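Local coordinates for protein VP1 (Polyomavirus HPyV7, PDB 4PCH) that probably serves as the structural subunit of the icosahedral polyomavirus capsid, assembling into pentamers and taking part in attachment to host cells, at residues B[78-82]-B[267-272]; B[126-130]-B[180-186]. All blocks are in the same frame, centred on the assembly; numbering follows the deposited sequence. Where two conformers were deposited one is given.

Overall arrangement
Both contacts reach the main antiparallel sheet of the VP1 jelly roll, in a pentamer of five copies. Contact 1 (78-82 with 267-272) pairs the start of strand 79-93 with the C-terminal end of strand 253-271, and its centre lies about 29 Å from the centre of the chain. Contact 2 (126-130 with 180-186) sits nearer the middle, its centre about 12 Å from the centre of the chain, where the small sheet around strand 129-132 meets the turn leading into strand 184-191. The centres of the two contacts lie about 20 Å apart and their nearest atoms are about 8 Å apart, so they do not touch. Only contact 2 is within reach of a neighbouring subunit.

Contact 1: residues B[78-82]-B[267-272]; sequences DTMIV and RQRRIK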
ATOM      1  N   ASP B  78       6.339  -2.168  51.219  1.00 37.70           N
ATOM      2  CA  ASP B  78       5.662  -3.005  50.239  1.00 37.18           C
ATOM      3  C   ASP B  78       5.736  -2.385  48.859  1.00 32.24           C
ATOM      4  O   ASP B  78       5.080  -2.853  47.925  1.00 30.14           O
ATOM      5  CB  ASP B  78       4.192  -3.197  50.637  1.00 44.94           C
ATOM      6  CG  ASP B  78       3.467  -1.875  50.916  1.00 51.42           C
ATOM      7  OD1 ASP B  78       4.136  -0.829  51.083  1.00 50.93           O
ATOM      8  OD2 ASP B  78       2.218  -1.890  50.992  1.00 71.61           O
ATOM      9  N   THR B  79       6.552  -1.340  48.715  1.00 28.68           N
ATOM     10  CA  THR B  79       6.691  -0.697  47.414  1.00 26.11           C
ATOM     11  C   THR B  79       8.145  -0.668  46.952  1.00 26.70           C
ATOM     12  O   THR B  79       9.081  -0.700  47.761  1.00 28.25           O
ATOM     13  CB  THR B  79       6.156   0.746  47.436  1.00 28.51           C
ATOM     14  OG1 THR B  79       7.077   1.570  48.145  1.00 32.46           O
ATOM     15  CG2 THR B  79       4.778   0.823  48.127  1.00 28.75           C
ATOM     16  N   MET B  80       8.335  -0.621  45.645  1.00 22.32           N
ATOM     17  CA  MET B  80       9.651  -0.338  45.130  1.00 22.78           C
ATOM     18  C   MET B  80       9.603   0.524  43.883  1.00 20.43           C
ATOM     19  O   MET B  80       8.603   0.568  43.166  1.00 21.69           O
ATOM     20  CB  MET B  80      10.465  -1.622  44.880  1.00 28.73           C
ATOM     21  CG  MET B  80      10.026  -2.486  43.740  1.00 28.51           C
ATOM     22  SD  MET B  80      11.045  -3.957  43.355  1.00 35.09           S
ATOM     23  CE  MET B  80      12.651  -3.545  44.048  1.00 30.83           C
ATOM     24  N   ILE B  81      10.717   1.184  43.622  1.00 19.12           N
ATOM     25  CA  ILE B  81      10.906   1.961  42.401  1.00 18.56           C
ATOM     26  C   ILE B  81      11.625   1.110  41.354  1.00 18.00           C
ATOM     27  O   ILE B  81      12.673   0.521  41.643  1.00 18.94           O
ATOM     28  CB  ILE B  81      11.762   3.219  42.677  1.00 18.89           C
ATOM     29  CG1 ILE B  81      11.087   4.121  43.712  1.00 21.02           C
ATOM     30  CG2 ILE B  81      11.941   4.016  41.398  1.00 18.45           C
ATOM     31  CD1 ILE B  81      11.974   5.246  44.196  1.00 23.49           C
ATOM     32  N   VAL B  82      11.083   1.060  40.145  1.00 17.21           N
ATOM     33  CA  VAL B  82      11.728   0.358  39.019  1.00 17.40           C
ATOM     34  C   VAL B  82      11.771   1.272  37.797  1.00 15.96           C
ATOM     35  O   VAL B  82      11.007   2.242  37.710  1.00 17.57           O
ATOM     36  CB  VAL B  82      10.960  -0.936  38.631  1.00 16.80           C
ATOM     37  CG1 VAL B  82      10.899  -1.910  39.790  1.00 18.44           C
ATOM     38  CG2 VAL B  82       9.533  -0.616  38.184  1.00 18.47           C
ATOM     39  N   ARG B 267      11.744   5.879  32.539  1.00 16.41           N
ATOM     40  CA  ARG B 267      11.502   6.759  33.682  1.00 17.00           C
ATOM     41  C   ARG B 267      11.312   5.841  34.895  1.00 15.95           C
ATOM     42  O   ARG B 267      11.338   4.624  34.763  1.00 17.47           O
ATOM     43  CB  ARG B 267      10.258   7.649  33.474  1.00 18.71           C
ATOM     44  CG  ARG B 267       8.958   6.866  33.353  1.00 18.44           C
ATOM     45  CD  ARG B 267       7.831   7.674  32.732  1.00 20.55           C
ATOM     46  NE  ARG B 267       6.663   6.824  32.511  1.00 20.63           N
ATOM     47  CZ  ARG B 267       5.687   7.083  31.644  1.00 24.32           C
ATOM     48  NH1 ARG B 267       5.683   8.222  30.941  1.00 25.13           N
ATOM     49  NH2 ARG B 267       4.694   6.210  31.502  1.00 22.79           N
ATOM     50  N   GLN B 268      11.165   6.413  36.073  1.00 17.45           N
ATOM     51  CA  GLN B 268      10.964   5.613  37.268  1.00 18.00           C
ATOM     52  C   GLN B 268       9.502   5.546  37.659  1.00 20.46           C
ATOM     53  O   GLN B 268       8.780   6.547  37.590  1.00 19.18           O
ATOM     54  CB  GLN B 268      11.820   6.153  38.395  1.00 18.94           C
ATOM     55  CG  GLN B 268      13.302   5.999  38.110  1.00 19.66           C
ATOM     56  CD  GLN B 268      14.200   6.490  39.236  1.00 21.44           C
ATOM     57  OE1 GLN B 268      13.751   6.887  40.318  1.00 22.19           O
ATOM     58  NE2 GLN B 268      15.505   6.437  38.987  1.00 23.08           N
ATOM     59  N   ARG B 269       9.103   4.385  38.151  1.00 17.73           N
ATOM     60  CA  ARG B 269       7.716   4.105  38.536  1.00 17.86           C
ATOM     61  C   ARG B 269       7.738   3.362  39.857  1.00 19.11           C
ATOM     62  O   ARG B 269       8.511   2.407  40.017  1.00 19.45           O
ATOM     63  CB  ARG B 269       7.065   3.255  37.444  1.00 17.58           C
ATOM     64  CG  ARG B 269       5.633   2.786  37.696  1.00 18.92           C
ATOM     65  CD  ARG B 269       4.609   3.892  37.560  1.00 19.04           C
ATOM     66  NE  ARG B 269       4.278   4.110  36.154  1.00 20.79           N
ATOM     67  CZ  ARG B 269       3.104   4.530  35.691  1.00 21.03           C
ATOM     68  NH1 ARG B 269       2.949   4.687  34.388  1.00 20.35           N
ATOM     69  NH2 ARG B 269       2.093   4.790  36.509  1.00 22.36           N
ATOM     70  N   ARG B 270       6.909   3.779  40.808  1.00 19.78           N
ATOM     71  CA  ARG B 270       6.730   3.003  42.046  1.00 22.00           C
ATOM     72  C   ARG B 270       5.642   1.930  41.829  1.00 22.21           C
ATOM     73  O   ARG B 270       4.625   2.154  41.159  1.00 21.36           O
ATOM     74  CB  ARG B 270       6.466   3.894  43.284  1.00 28.89           C
ATOM     75  CG  ARG B 270       7.049   3.248  44.567  1.00 33.22           C
ATOM     76  CD  ARG B 270       6.924   4.032  45.872  1.00 42.47           C
ATOM     77  NE  ARG B 270       8.111   4.824  46.233  1.00 44.53           N
ATOM     78  CZ  ARG B 270       9.245   4.369  46.797  1.00 41.80           C
ATOM     79  NH1 ARG B 270      10.211   5.246  47.069  1.00 41.38           N
ATOM     80  NH2 ARG B 270       9.460   3.070  47.084  1.00 29.35           N
ATOM     81  N   ILE B 271       5.920   0.721  42.305  1.00 19.92           N
ATOM     82  CA  ILE B 271       4.970  -0.389  42.232  1.00 19.90           C
ATOM     83  C   ILE B 271       4.796  -0.974  43.641  1.00 22.02           C
ATOM     84  O   ILE B 271       5.676  -0.846  44.511  1.00 20.92           O
ATOM     85  CB  ILE B 271       5.397  -1.447  41.188  1.00 19.09           C
ATOM     86  CG1 ILE B 271       6.716  -2.103  41.593  1.00 19.31           C
ATOM     87  CG2 ILE B 271       5.537  -0.823  39.795  1.00 19.28           C
ATOM     88  CD1 ILE B 271       7.252  -3.139  40.628  1.00 19.82           C
ATOM     89  N   LYS B 272       3.636  -1.582  43.883  1.00 24.12           N
ATOM     90  CA  LYS B 272       3.238  -2.064  45.209  1.00 29.50           C
ATOM     91  C   LYS B 272       2.654  -3.466  45.129  1.00 31.75           C
ATOM     92  O   LYS B 272       2.137  -3.856  44.074  1.00 41.11           O
ATOM     93  CB  LYS B 272       2.174  -1.120  45.811  1.00 36.31           C
ATOM     94  CG  LYS B 272       1.723  -1.455  47.226  1.00 43.02           C
ATOM     95  CD  LYS B 272       0.643  -0.494  47.707  1.00 51.67           C
ATOM     96  CE  LYS B 272       0.120  -0.879  49.084  1.00 58.22           C
ATOM     97  NZ  LYS B 272      -1.339  -0.619  49.215  1.00 62.08           N
TER
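The guanidinium of Arg270 lies with one face against Ile81, whose CG1 sits 3.6 Å from Arg270 CZ, over the centre of the plane, and whose CD1 reaches NH1. Thr79 C lies at the edge, in the plane of the group. Obliquely to that plane, NH2 gives a weak hydrogen bond to Thr79 OG1 (3.0 Å, 131° at the hydrogen); the stronger partner of this hydroxyl is Cys76 O. A bend at chi3 (-96°) turns the arginine back across the neighbouring strand. On the same face of the sheet, Ile81 CG2 packs 3.6 Å from Gln268 OE1.

Strands 79-82 and 267-271 run antiparallel within the viral jelly roll, their axes 4.6 Å apart at closest. Two hydrogen-bonded pairs, Met80 with Ile271 and Val82 with Arg269, flank the non-hydrogen-bonded pair Ile81-Arg270. The Ile271 N to Met80 O bond is 2.8 Å long and nearly straight at the hydrogen.

The other face carries Met80, Val82, Arg269 and Ile271. Met80 and Ile271 run side by side in the same direction, while Ile271 CD1 meets Val82 CG1 at 3.9 Å, the two side chains crossing at about a right angle. Arg269 instead leads its guanidinium away to a salt bridge with Glu84, which also pairs with Arg267.

Contact 2: residues B[126-130]-B[180-186]; sequences GPLDV and KNDNTRY
Asn181 and Asp129 both place CG anti to the carbonyl carbon and beside the backbone N (chi1 -72° and -62°), and from there their side chains slide past each other in opposite directions. The amide of Asn181 bonds to both the N-H and the carbonyl of Asp129: OD1 accepts from Asp129 N at 2.9 Å, and ND2 donates to Asp129 O, which lies close to the amide plane. In return, Asp129 OD2 accepts from Asn181 N at 2.9 Å, met on its anti side. These three bonds fix the rotation of both side chains. Asp177 adds a backbone bond with Asp129, and its O accepts from Asn181 ND2. Lys180 contributes its CB, 3.3 Å from Asp129 OD2.

Beside the amide, Leu128 CD1 packs 3.6 Å from Asn181 OD1 and 4.1 Å from Thr184 CG2. One water bridges Gly126 O and Thr184 OG1; a second lies within bonding distance of Pro127 O, Asn181 OD1 and Thr184 OG1.

From Asn181 to Thr184 runs a type I beta turn; beyond it Tyr186 packs on Tyr202 of a neighbouring subunit. The long connection between adjacent antiparallel jelly-roll strands 117-124 and 184-191 carries the small sheet 161-163/129-132/174-176, and Asn181 pins that sheet back where strand 184-191 begins.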
ATOM      1  N   GLY B 126      11.605  -9.088  30.438  1.00 15.31           N
ATOM      2  CA  GLY B 126      12.231 -10.407  30.489  1.00 15.69           C
ATOM      3  C   GLY B 126      12.184 -10.958  29.082  1.00 15.74           C
ATOM      4  O   GLY B 126      11.736 -10.267  28.159  1.00 13.65           O
ATOM      5  N   PRO B 127      12.645 -12.194  28.890  1.00 14.71           N
ATOM      6  CA  PRO B 127      12.696 -12.727  27.510  1.00 13.52           C
ATOM      7  C   PRO B 127      11.337 -12.929  26.892  1.00 12.48           C
ATOM      8  O   PRO B 127      10.356 -13.144  27.586  1.00 13.74           O
ATOM      9  CB  PRO B 127      13.412 -14.087  27.659  1.00 16.11           C
ATOM     10  CG  PRO B 127      13.767 -14.236  29.071  1.00 20.32           C
ATOM     11  CD  PRO B 127      13.311 -13.058  29.875  1.00 18.87           C
ATOM     12  N   LEU B 128      11.313 -12.877  25.564  1.00 12.54           N
ATOM     13  CA  LEU B 128      10.130 -13.064  24.758  1.00 12.30           C
ATOM     14  C   LEU B 128       9.530 -14.459  24.904  1.00 13.40           C
ATOM     15  O   LEU B 128      10.234 -15.449  24.723  1.00 13.78           O
ATOM     16  CB  LEU B 128      10.510 -12.832  23.298  1.00 12.15           C
ATOM     17  CG  LEU B 128       9.389 -13.006  22.259  1.00 13.11           C
ATOM     18  CD1 LEU B 128       8.387 -11.877  22.341  1.00 13.48           C
ATOM     19  CD2 LEU B 128       9.885 -13.097  20.822  1.00 12.82           C
ATOM     20  N   ASP B 129       8.244 -14.535  25.227  1.00 12.66           N
ATOM     21  CA  ASP B 129       7.519 -15.818  25.238  1.00 14.34           C
ATOM     22  C   ASP B 129       7.168 -16.191  23.792  1.00 11.79           C
ATOM     23  O   ASP B 129       6.587 -15.351  23.043  1.00 13.11           O
ATOM     24  CB  ASP B 129       6.232 -15.688  26.052  1.00 15.63           C
ATOM     25  CG  ASP B 129       6.480 -15.343  27.504  1.00 16.93           C
ATOM     26  OD1 ASP B 129       7.195 -16.122  28.207  1.00 19.05           O
ATOM     27  OD2 ASP B 129       5.927 -14.307  27.960  1.00 17.56           O
ATOM     28  N   VAL B 130       7.484 -17.444  23.417  1.00 11.68           N
ATOM     29  CA  VAL B 130       7.208 -17.945  22.054  1.00 12.48           C
ATOM     30  C   VAL B 130       6.504 -19.297  22.095  1.00 12.64           C
ATOM     31  O   VAL B 130       6.554 -20.040  23.091  1.00 13.40           O
ATOM     32  CB  VAL B 130       8.508 -18.104  21.194  1.00 12.49           C
ATOM     33  CG1 VAL B 130       8.963 -16.749  20.701  1.00 14.45           C
ATOM     34  CG2 VAL B 130       9.605 -18.805  21.973  1.00 13.97           C
ATOM     35  N   LYS B 180       0.794 -14.862  26.400  1.00 15.20           N
ATOM     36  CA  LYS B 180       1.748 -14.478  27.444  1.00 15.79           C
ATOM     37  C   LYS B 180       2.270 -13.085  27.070  1.00 15.26           C
ATOM     38  O   LYS B 180       1.477 -12.226  26.628  1.00 15.24           O
ATOM     39  CB  LYS B 180       2.834 -15.546  27.615  1.00 17.35           C
ATOM     40  CG  LYS B 180       2.248 -16.893  28.037  1.00 18.30           C
ATOM     41  CD  LYS B 180       3.318 -17.921  28.334  1.00 20.90           C
ATOM     42  CE  LYS B 180       2.779 -19.327  28.179  1.00 25.31           C
ATOM     43  NZ  LYS B 180       1.587 -19.592  29.030  1.00 30.83           N
ATOM     44  N   ASN B 181       3.562 -12.842  27.260  1.00 14.76           N
ATOM     45  CA  ASN B 181       4.153 -11.539  26.962  1.00 14.71           C
ATOM     46  C   ASN B 181       3.427 -10.358  27.588  1.00 15.79           C
ATOM     47  O   ASN B 181       3.323  -9.294  26.962  1.00 16.16           O
ATOM     48  CB  ASN B 181       4.279 -11.347  25.448  1.00 13.40           C
ATOM     49  CG  ASN B 181       5.350 -12.214  24.881  1.00 13.51           C
ATOM     50  OD1 ASN B 181       6.489 -12.181  25.368  1.00 13.33           O
ATOM     51  ND2 ASN B 181       5.004 -13.043  23.903  1.00 13.12           N
ATOM     52  N   ASP B 182       2.931 -10.531  28.827  1.00 16.51           N
ATOM     53  CA  ASP B 182       2.212  -9.382  29.398  0.50 18.60           C
ATOM     54  C   ASP B 182       3.151  -8.225  29.811  1.00 20.13           C
ATOM     55  O   ASP B 182       2.671  -7.121  29.987  1.00 23.48           O
ATOM     56  CB  ASP B 182       1.281  -9.768  30.541  0.50 18.92           C
ATOM     57  CG  ASP B 182      -0.011 -10.398  30.074  0.50 22.08           C
ATOM     58  OD1 ASP B 182      -0.719  -9.834  29.213  0.50 24.63           O
ATOM     59  OD2 ASP B 182      -0.341 -11.453  30.632  0.50 29.80           O
ATOM     60  N   ASN B 183       4.461  -8.443  29.857  1.00 17.10           N
ATOM     61  CA  ASN B 183       5.403  -7.341  30.106  1.00 16.35           C
ATOM     62  C   ASN B 183       6.392  -7.153  28.972  1.00 14.45           C
ATOM     63  O   ASN B 183       7.533  -6.763  29.195  1.00 14.80           O
ATOM     64  CB  ASN B 183       6.106  -7.586  31.457  1.00 15.42           C
ATOM     65  CG  ASN B 183       6.828  -6.350  32.002  1.00 17.29           C
ATOM     66  OD1 ASN B 183       6.364  -5.209  31.867  1.00 15.67           O
ATOM     67  ND2 ASN B 183       7.947  -6.588  32.677  1.00 15.10           N
ATOM     68  N   THR B 184       5.914  -7.392  27.746  1.00 13.42           N
ATOM     69  CA  THR B 184       6.666  -7.191  26.523  1.00 13.52           C
ATOM     70  C   THR B 184       5.709  -6.576  25.487  1.00 14.42           C
ATOM     71  O   THR B 184       4.493  -6.881  25.495  1.00 15.83           O
ATOM     72  CB  THR B 184       7.221  -8.546  26.018  1.00 13.95           C
ATOM     73  OG1 THR B 184       8.252  -8.988  26.901  1.00 15.45           O
ATOM     74  CG2 THR B 184       7.755  -8.468  24.587  1.00 14.13           C
ATOM     75  N   ARG B 185       6.230  -5.683  24.644  1.00 14.38           N
ATOM     76  CA  ARG B 185       5.508  -5.243  23.446  1.00 12.32           C
ATOM     77  C   ARG B 185       6.229  -5.782  22.255  1.00 12.81           C
ATOM     78  O   ARG B 185       7.476  -5.797  22.223  1.00 13.52           O
ATOM     79  CB  ARG B 185       5.444  -3.718  23.340  1.00 12.58           C
ATOM     80  CG  ARG B 185       4.931  -3.022  24.575  1.00 13.38           C
ATOM     81  CD  ARG B 185       3.600  -3.499  25.099  1.00 14.72           C
ATOM     82  NE  ARG B 185       3.255  -2.625  26.215  1.00 16.74           N
ATOM     83  CZ  ARG B 185       3.014  -2.961  27.472  1.00 16.81           C
ATOM     84  NH1 ARG B 185       2.926  -4.234  27.866  1.00 17.38           N
ATOM     85  NH2 ARG B 185       2.782  -1.989  28.353  1.00 18.93           N
ATOM     86  N   TYR B 186       5.469  -6.258  21.245  1.00 12.04           N
ATOM     87  CA  TYR B 186       6.101  -6.796  20.040  1.00 12.70           C
ATOM     88  C   TYR B 186       5.257  -6.524  18.808  1.00 12.23           C
ATOM     89  O   TYR B 186       4.055  -6.252  18.905  1.00 15.46           O
ATOM     90  CB  TYR B 186       6.371  -8.314  20.154  1.00 13.69           C
ATOM     91  CG  TYR B 186       5.142  -9.171  20.289  1.00 12.06           C
ATOM     92  CD1 TYR B 186       4.379  -9.521  19.183  1.00 12.12           C
ATOM     93  CD2 TYR B 186       4.737  -9.654  21.529  1.00 12.88           C
ATOM     94  CE1 TYR B 186       3.250 -10.311  19.320  1.00 12.28           C
ATOM     95  CE2 TYR B 186       3.620 -10.446  21.666  1.00 12.78           C
ATOM     96  CZ  TYR B 186       2.874 -10.777  20.565  1.00 12.89           C
ATOM     97  OH  TYR B 186       1.749 -11.562  20.719  1.00 15.32           O
TER
HETATM   98  O   HOH W   1      10.662  -9.804  25.714  1.00 13.56           O
HETATM   99  O   HOH W   2       7.883 -11.681  27.614  1.00 20.88           O